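Local coordinates for Esterase/lipase (Lactobacillus rhamnosus, PDB 4N5H), which probably hydrolyses carboxylic esters, and may transfer acyl groups, using an alpha/beta-hydrolase fold, at residues A[13-16]-A[17-20]; A[293-296]-A[297-301]; A[118-121]-A[122-125]. The protein carries 1 engineered substitution. One frame throughout, in Å; residues are numbered along the deposited sequence.

Contact 1. Residues A[13-16]-A[17-20]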
loop_
_atom_site.group_PDB
_atom_site.type_symbol
_atom_site.label_atom_id
_atom_site.label_comp_id
_atom_site.label_asym_id
_atom_site.label_seq_id
_atom_site.Cartn_x
_atom_site.Cartn_y
_atom_site.Cartn_z
ATOM N N ALA A 13 -3.770 -5.655 27.142
ATOM C CA ALA A 13 -2.385 -5.799 26.650
ATOM C C ALA A 13 -2.202 -7.105 25.875
ATOM O O ALA A 13 -1.451 -7.125 24.883
ATOM C CB ALA A 13 -1.361 -5.788 27.813
ATOM N N SER A 14 -2.834 -8.187 26.322
ATOM C CA SER A 14 -2.754 -9.470 25.625
ATOM C C SER A 14 -3.374 -9.267 24.255
ATOM O O SER A 14 -2.795 -9.668 23.248
ATOM C CB SER A 14 -3.504 -10.582 26.292
ATOM O OG SER A 14 -2.943 -10.867 27.572
ATOM N N TRP A 15 -4.559 -8.644 24.202
ATOM C CA TRP A 15 -5.180 -8.456 22.879
ATOM C C TRP A 15 -4.470 -7.464 22.007
ATOM O O TRP A 15 -4.502 -7.564 20.808
ATOM C CB TRP A 15 -6.715 -8.177 23.021
ATOM C CG TRP A 15 -7.356 -9.371 23.497
ATOM C CD1 TRP A 15 -7.917 -9.582 24.758
ATOM C CD2 TRP A 15 -7.577 -10.602 22.787
ATOM N NE1 TRP A 15 -8.339 -10.859 24.873
ATOM C CE2 TRP A 15 -8.209 -11.496 23.669
ATOM C CE3 TRP A 15 -7.318 -11.023 21.481
ATOM C CZ2 TRP A 15 -8.515 -12.817 23.308
ATOM C CZ3 TRP A 15 -7.632 -12.323 21.119
ATOM C CH2 TRP A 15 -8.243 -13.202 22.051
ATOM N N ALA A 16 -3.792 -6.445 22.567
ATOM C CA ALA A 16 -2.954 -5.560 21.753
ATOM C C ALA A 16 -1.776 -6.331 21.111
ATOM O O ALA A 16 -1.405 -6.068 19.971
ATOM C CB ALA A 16 -2.407 -4.362 22.590
ATOM N N GLN A 17 -1.205 -7.275 21.810
ATOM C CA GLN A 17 -0.170 -8.121 21.218
ATOM C C GLN A 17 -0.748 -8.964 20.084
ATOM O O GLN A 17 -0.143 -9.093 19.025
ATOM C CB GLN A 17 0.479 -8.990 22.257
ATOM C CG GLN A 17 1.653 -9.777 21.758
ATOM C CD GLN A 17 2.205 -10.622 22.886
ATOM O OE1 GLN A 17 2.097 -10.229 24.067
ATOM N NE2 GLN A 17 2.758 -11.795 22.551
ATOM N N THR A 18 -1.887 -9.566 20.316
ATOM C CA THR A 18 -2.573 -10.308 19.237
ATOM C C THR A 18 -2.818 -9.447 18.027
ATOM O O THR A 18 -2.579 -9.860 16.857
ATOM C CB THR A 18 -3.890 -10.844 19.774
ATOM O OG1 THR A 18 -3.549 -11.785 20.772
ATOM C CG2 THR A 18 -4.654 -11.557 18.699
ATOM N N ALA A 19 -3.310 -8.239 18.282
ATOM C CA ALA A 19 -3.595 -7.215 17.236
ATOM C C ALA A 19 -2.393 -6.922 16.351
ATOM O O ALA A 19 -2.530 -6.845 15.158
ATOM C CB ALA A 19 -4.057 -5.925 17.806
ATOM N N ALA A 20 -1.260 -6.718 16.974
ATOM C CA ALA A 20 -0.030 -6.530 16.209
ATOM C C ALA A 20 0.275 -7.781 15.371
ATOM O O ALA A 20 0.738 -7.614 14.227
ATOM C CB ALA A 20 1.156 -6.224 17.183
#
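W15 and T18, three residues apart on the long N-terminal helix 2-28, hold their side chains alongside each other and pointing the same way. This i to i+3 pairing is the main side-chain contact of the segment, and it rests on the six-membered part of the indole. CE3 of W15 lies 3.8 Å from CB of T18, and CZ3 of W15 is 3.9 Å from CG2 of T18. CB of T18 comes to the ring obliquely. W15 CG stands beside its backbone N (chi1 -68°), which is compatible with the ring lying alongside T18; on the other residue CG2, anti to the backbone N of T18 itself, is the branch that faces CE3 and CZ3.

Beyond the helix, the ring of W15 meets that of Y79 with the planes about 15° apart and touches F78, while NE1 donates a hydrogen bond to OH of Y206. F78 and Y79 belong to the loop after strand 66-72, a region that in related alpha/beta hydrolases carries the oxyanion hole; W15 thus probably ties the helix to the surroundings of the active site without reaching the putative triad. S14 OG is hydrogen-bonded to D198 OD2 and to the backbone O of K10.

The backbone is regular. T18 N donates to S14 O at 3.1 Å with an N-H...O angle of 168°, and OG1 of T18 adds a weak bond to the same oxygen at 3.3 Å. The carbonyl of the tryptophan itself is taken one residue on, where A19 N donates to W15 O at 2.9 Å.

Contact 2. Residues A[293-296]-A[297-301]; sequences TNLE and MLRTF
CB of R299 sits 3.4 Å from L295 O, one turn earlier on the helix, and CG of R299 lies 3.3 Å from that same oxygen. CG stands beside the backbone N (chi1 -67°), and further bends at chi2 (-52°) and chi3 (85°) return the chain over the carbonyl instead of sending it straight out. As a result L295 O lies over one face of the guanidinium, 4.5 Å from CZ of R299. NE then forms a salt bridge with D302, the next charged residue along the helix. At the tip the two nitrogens part company: NH1 runs alongside the leucine, 3.8 Å from CD2 of L295, whereas NH2 bonds to the hydroxyl of Y97. The bonds to D302 and Y97 would limit how far the guanidinium can turn.

The helix is 288-311, the C-terminal helix of the alpha/beta-hydrolase fold, packed on the central sheet. M297 and L298 face inward, meeting L141 of strand 140-145, and M297 also touches M236 of strand 235-240 and L92 of helix 86-94. In the backbone, R299 N donates to L295 O at 2.7 Å, so this oxygen serves as acceptor for the arginine's own amide while its side chain arches above.

One residue on, E296 O takes two donors: it receives T300 N at 3.0 Å and T300 OG1 at 2.8 Å, from opposite faces of the carbonyl plane; OG1 can come down because it lies beside the backbone N. The carboxylate of E296 is engaged elsewhere, OE1 forming a salt bridge with K266.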
loop_
_atom_site.group_PDB
_atom_site.type_symbol
_atom_site.label_atom_id
_atom_site.label_comp_id
_atom_site.label_asym_id
_atom_site.label_seq_id
_atom_site.Cartn_x
_atom_site.Cartn_y
_atom_site.Cartn_z
ATOM N N THR A 293 -9.733 -28.241 4.802
ATOM C CA THR A 293 -10.708 -28.060 5.902
ATOM C C THR A 293 -11.932 -27.233 5.440
ATOM O O THR A 293 -13.059 -27.601 5.674
ATOM C CB THR A 293 -9.996 -27.423 7.084
ATOM O OG1 THR A 293 -8.973 -28.313 7.540
ATOM C CG2 THR A 293 -10.948 -27.144 8.182
ATOM N N ASN A 294 -11.647 -26.098 4.811
ATOM C CA ASN A 294 -12.655 -25.187 4.422
ATOM C C ASN A 294 -13.552 -25.737 3.319
ATOM O O ASN A 294 -14.783 -25.542 3.326
ATOM C CB ASN A 294 -12.045 -23.819 4.130
ATOM C CG ASN A 294 -11.428 -23.178 5.396
ATOM O OD1 ASN A 294 -11.862 -23.433 6.507
ATOM N ND2 ASN A 294 -10.445 -22.310 5.170
ATOM N N LEU A 295 -12.917 -26.390 2.332
ATOM C CA LEU A 295 -13.728 -27.093 1.283
ATOM C C LEU A 295 -14.508 -28.223 1.909
ATOM O O LEU A 295 -15.691 -28.441 1.487
ATOM C CB LEU A 295 -12.864 -27.635 0.203
ATOM C CG LEU A 295 -12.208 -26.614 -0.719
ATOM C CD1 LEU A 295 -11.348 -27.249 -1.793
ATOM C CD2 LEU A 295 -13.251 -25.709 -1.425
ATOM N N GLU A 296 -13.958 -28.955 2.890
ATOM C CA GLU A 296 -14.721 -30.025 3.493
ATOM C C GLU A 296 -15.971 -29.499 4.194
ATOM O O GLU A 296 -17.074 -30.059 4.120
ATOM C CB GLU A 296 -13.858 -30.848 4.412
ATOM C CG GLU A 296 -14.586 -32.050 4.964
ATOM C CD GLU A 296 -13.603 -33.138 5.480
ATOM O OE1 GLU A 296 -12.468 -33.247 4.945
ATOM O OE2 GLU A 296 -14.006 -33.834 6.457
ATOM N N MET A 297 -15.825 -28.381 4.870
ATOM C CA MET A 297 -16.969 -27.632 5.429
ATOM C C MET A 297 -18.003 -27.252 4.384
ATOM O O MET A 297 -19.227 -27.492 4.591
ATOM C CB MET A 297 -16.471 -26.445 6.208
ATOM C CG MET A 297 -17.584 -25.595 6.805
ATOM S SD MET A 297 -17.015 -24.065 7.580
ATOM C CE MET A 297 -16.555 -23.065 6.109
ATOM N N LEU A 298 -17.561 -26.668 3.285
ATOM C CA LEU A 298 -18.489 -26.184 2.244
ATOM C C LEU A 298 -19.164 -27.403 1.587
ATOM O O LEU A 298 -20.390 -27.338 1.278
ATOM C CB LEU A 298 -17.804 -25.319 1.203
ATOM C CG LEU A 298 -17.336 -23.981 1.821
ATOM C CD1 LEU A 298 -16.469 -23.307 0.747
ATOM C CD2 LEU A 298 -18.482 -23.071 2.255
ATOM N N ARG A 299 -18.406 -28.482 1.446
ATOM C CA ARG A 299 -19.038 -29.704 0.863
ATOM C C ARG A 299 -20.059 -30.356 1.802
ATOM O O ARG A 299 -21.079 -30.894 1.302
ATOM C CB ARG A 299 -18.018 -30.720 0.419
ATOM C CG ARG A 299 -17.156 -30.294 -0.754
ATOM C CD ARG A 299 -17.907 -29.796 -1.987
ATOM N NE ARG A 299 -18.334 -28.352 -2.063
ATOM C CZ ARG A 299 -17.548 -27.358 -2.440
ATOM N NH1 ARG A 299 -16.246 -27.641 -2.724
ATOM N NH2 ARG A 299 -17.981 -26.101 -2.547
ATOM N N THR A 300 -19.843 -30.320 3.116
ATOM C CA THR A 300 -20.791 -30.818 4.061
ATOM C C THR A 300 -22.055 -29.978 3.939
ATOM O O THR A 300 -23.213 -30.521 3.927
ATOM C CB THR A 300 -20.200 -30.754 5.456
ATOM O OG1 THR A 300 -19.020 -31.550 5.477
ATOM C CG2 THR A 300 -21.180 -31.236 6.555
ATOM N N PHE A 301 -21.862 -28.659 3.895
ATOM C CA PHE A 301 -22.979 -27.703 3.744
ATOM C C PHE A 301 -23.774 -28.017 2.484
ATOM O O PHE A 301 -24.989 -28.061 2.496
ATOM C CB PHE A 301 -22.384 -26.268 3.713
ATOM C CG PHE A 301 -23.330 -25.161 3.376
ATOM C CD1 PHE A 301 -24.624 -25.143 3.846
ATOM C CD2 PHE A 301 -22.861 -24.033 2.698
ATOM C CE1 PHE A 301 -25.428 -24.056 3.590
ATOM C CE2 PHE A 301 -23.683 -22.916 2.440
ATOM C CZ PHE A 301 -24.990 -22.963 2.858
#

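Contact 3. Residues A[118-121]-A[122-125]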
loop_
_atom_site.group_PDB
_atom_site.type_symbol
_atom_site.label_atom_id
_atom_site.label_comp_id
_atom_site.label_asym_id
_atom_site.label_seq_id
_atom_site.Cartn_x
_atom_site.Cartn_y
_atom_site.Cartn_z
ATOM N N ASP A 118 -26.556 -7.942 19.069
ATOM C CA ASP A 118 -25.897 -7.413 17.841
ATOM C C ASP A 118 -25.886 -8.445 16.744
ATOM O O ASP A 118 -26.254 -8.175 15.593
ATOM C CB ASP A 118 -24.467 -6.972 18.128
ATOM C CG ASP A 118 -24.394 -5.691 18.967
ATOM O OD1 ASP A 118 -25.448 -5.002 19.156
ATOM O OD2 ASP A 118 -23.283 -5.360 19.442
ATOM N N ILE A 119 -25.515 -9.664 17.100
ATOM C CA ILE A 119 -25.528 -10.749 16.058
ATOM C C ILE A 119 -26.894 -10.995 15.477
ATOM O O ILE A 119 -27.062 -11.048 14.247
ATOM C CB ILE A 119 -24.828 -12.039 16.580
ATOM C CG1 ILE A 119 -23.385 -11.832 16.942
ATOM C CG2 ILE A 119 -24.971 -13.151 15.624
ATOM C CD1 ILE A 119 -22.714 -12.885 17.815
ATOM N N PHE A 120 -27.939 -11.081 16.333
ATOM C CA PHE A 120 -29.284 -11.280 15.812
ATOM C C PHE A 120 -29.752 -10.084 14.961
ATOM O O PHE A 120 -30.449 -10.264 13.972
ATOM C CB PHE A 120 -30.279 -11.552 16.947
ATOM C CG PHE A 120 -30.466 -12.996 17.208
ATOM C CD1 PHE A 120 -29.560 -13.643 18.082
ATOM C CD2 PHE A 120 -31.452 -13.717 16.565
ATOM C CE1 PHE A 120 -29.677 -14.987 18.303
ATOM C CE2 PHE A 120 -31.595 -15.079 16.774
ATOM C CZ PHE A 120 -30.667 -15.712 17.578
ATOM N N ALA A 121 -29.313 -8.864 15.298
ATOM C CA ALA A 121 -29.664 -7.725 14.451
ATOM C C ALA A 121 -29.034 -7.778 13.072
ATOM O O ALA A 121 -29.694 -7.462 12.052
ATOM C CB ALA A 121 -29.210 -6.408 15.107
ATOM N N SER A 122 -27.779 -8.290 12.999
ATOM C CA SER A 122 -27.132 -8.505 11.687
ATOM C C SER A 122 -27.847 -9.587 10.920
ATOM O O SER A 122 -28.039 -9.447 9.700
ATOM C CB SER A 122 -25.646 -8.839 11.809
ATOM O OG SER A 122 -25.367 -10.137 12.274
ATOM N N LEU A 123 -28.338 -10.622 11.588
ATOM C CA LEU A 123 -29.090 -11.693 10.867
ATOM C C LEU A 123 -30.431 -11.140 10.363
ATOM O O LEU A 123 -30.849 -11.411 9.263
ATOM C CB LEU A 123 -29.402 -12.882 11.802
ATOM C CG LEU A 123 -28.214 -13.575 12.478
ATOM C CD1 LEU A 123 -28.694 -14.676 13.418
ATOM C CD2 LEU A 123 -27.326 -14.163 11.512
ATOM N N ARG A 124 -31.142 -10.369 11.213
ATOM C CA ARG A 124 -32.355 -9.728 10.833
ATOM C C ARG A 124 -32.174 -8.780 9.658
ATOM O O ARG A 124 -32.951 -8.792 8.727
ATOM C CB ARG A 124 -33.012 -8.982 12.000
ATOM C CG ARG A 124 -34.479 -8.672 11.736
ATOM C CD ARG A 124 -35.257 -8.251 13.046
ATOM N NE ARG A 124 -34.765 -9.011 14.209
ATOM C CZ ARG A 124 -35.116 -10.256 14.520
ATOM N NH1 ARG A 124 -36.106 -10.855 13.855
ATOM N NH2 ARG A 124 -34.499 -10.877 15.530
ATOM N N TRP A 125 -31.130 -7.953 9.683
ATOM C CA TRP A 125 -30.793 -7.146 8.541
ATOM C C TRP A 125 -30.660 -7.986 7.282
ATOM O O TRP A 125 -31.229 -7.680 6.226
ATOM C CB TRP A 125 -29.493 -6.392 8.821
ATOM C CG TRP A 125 -29.177 -5.358 7.769
ATOM C CD1 TRP A 125 -29.492 -4.030 7.783
ATOM C CD2 TRP A 125 -28.468 -5.578 6.563
ATOM N NE1 TRP A 125 -29.038 -3.414 6.666
ATOM C CE2 TRP A 125 -28.340 -4.321 5.916
ATOM C CE3 TRP A 125 -27.856 -6.702 5.990
ATOM C CZ2 TRP A 125 -27.729 -4.186 4.675
ATOM C CZ3 TRP A 125 -27.215 -6.531 4.783
ATOM C CH2 TRP A 125 -27.199 -5.315 4.126
#
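Helix 112-129, one of the helices flanking the central sheet of the alpha/beta-hydrolase fold, carries a doubly loaded carbonyl where S122 and L123 both donate to I119 O. S122 OG approaches at 2.8 Å in the carbonyl plane on a lone pair, with a C=O...donor angle of 128°. L123 N comes to I119 O at 3.0 Å, also in plane but straighter, at 159°. The hydroxyl gets there because chi1 of 74° puts OG between the backbone N and the carbonyl carbon. With an alanine in place of S122, I119 O would probably keep the amide of L123 as its one remaining donor of this pair, and a small gap would open toward M100 and M102.

One residue further, L123 CD1 lies over one face of the F120 ring, offset toward the rim, at 4.3 Å from CD2 of F120. R124, bent at chi3, brings NH2 obliquely to the F120 ring; NH2 and NH1 bond the carbonyls of S171 and R172. W125 meets P274 and H275 of a second subunit.

Around this segment, S122 rests on strand 98-102, L123 on I70 and I119 on I72 of strand 66-72, while I119 and F120 pack against V155 of helix 147-158.

The three contacts lie on separate helices and do not touch. Contacts 2 and 3 are nearest, with centres 24 Å and closest atoms about 13 Å apart; their helices both pack on the central sheet. Contact 1 stands at the surface, its centre 31 Å from that of contact 2 and 28 Å from that of contact 3. The putative catalytic triad S146, H278 and D243 relates to them unequally: W15 of contact 1 lies near both the triad and the probable nucleophile elbow, I119 of contact 3 near the elbow, and neither touches. In contact 2, the side chain of E296 is about 5 Å from a bound isopropyl alcohol, probably from the crystallisation liquor.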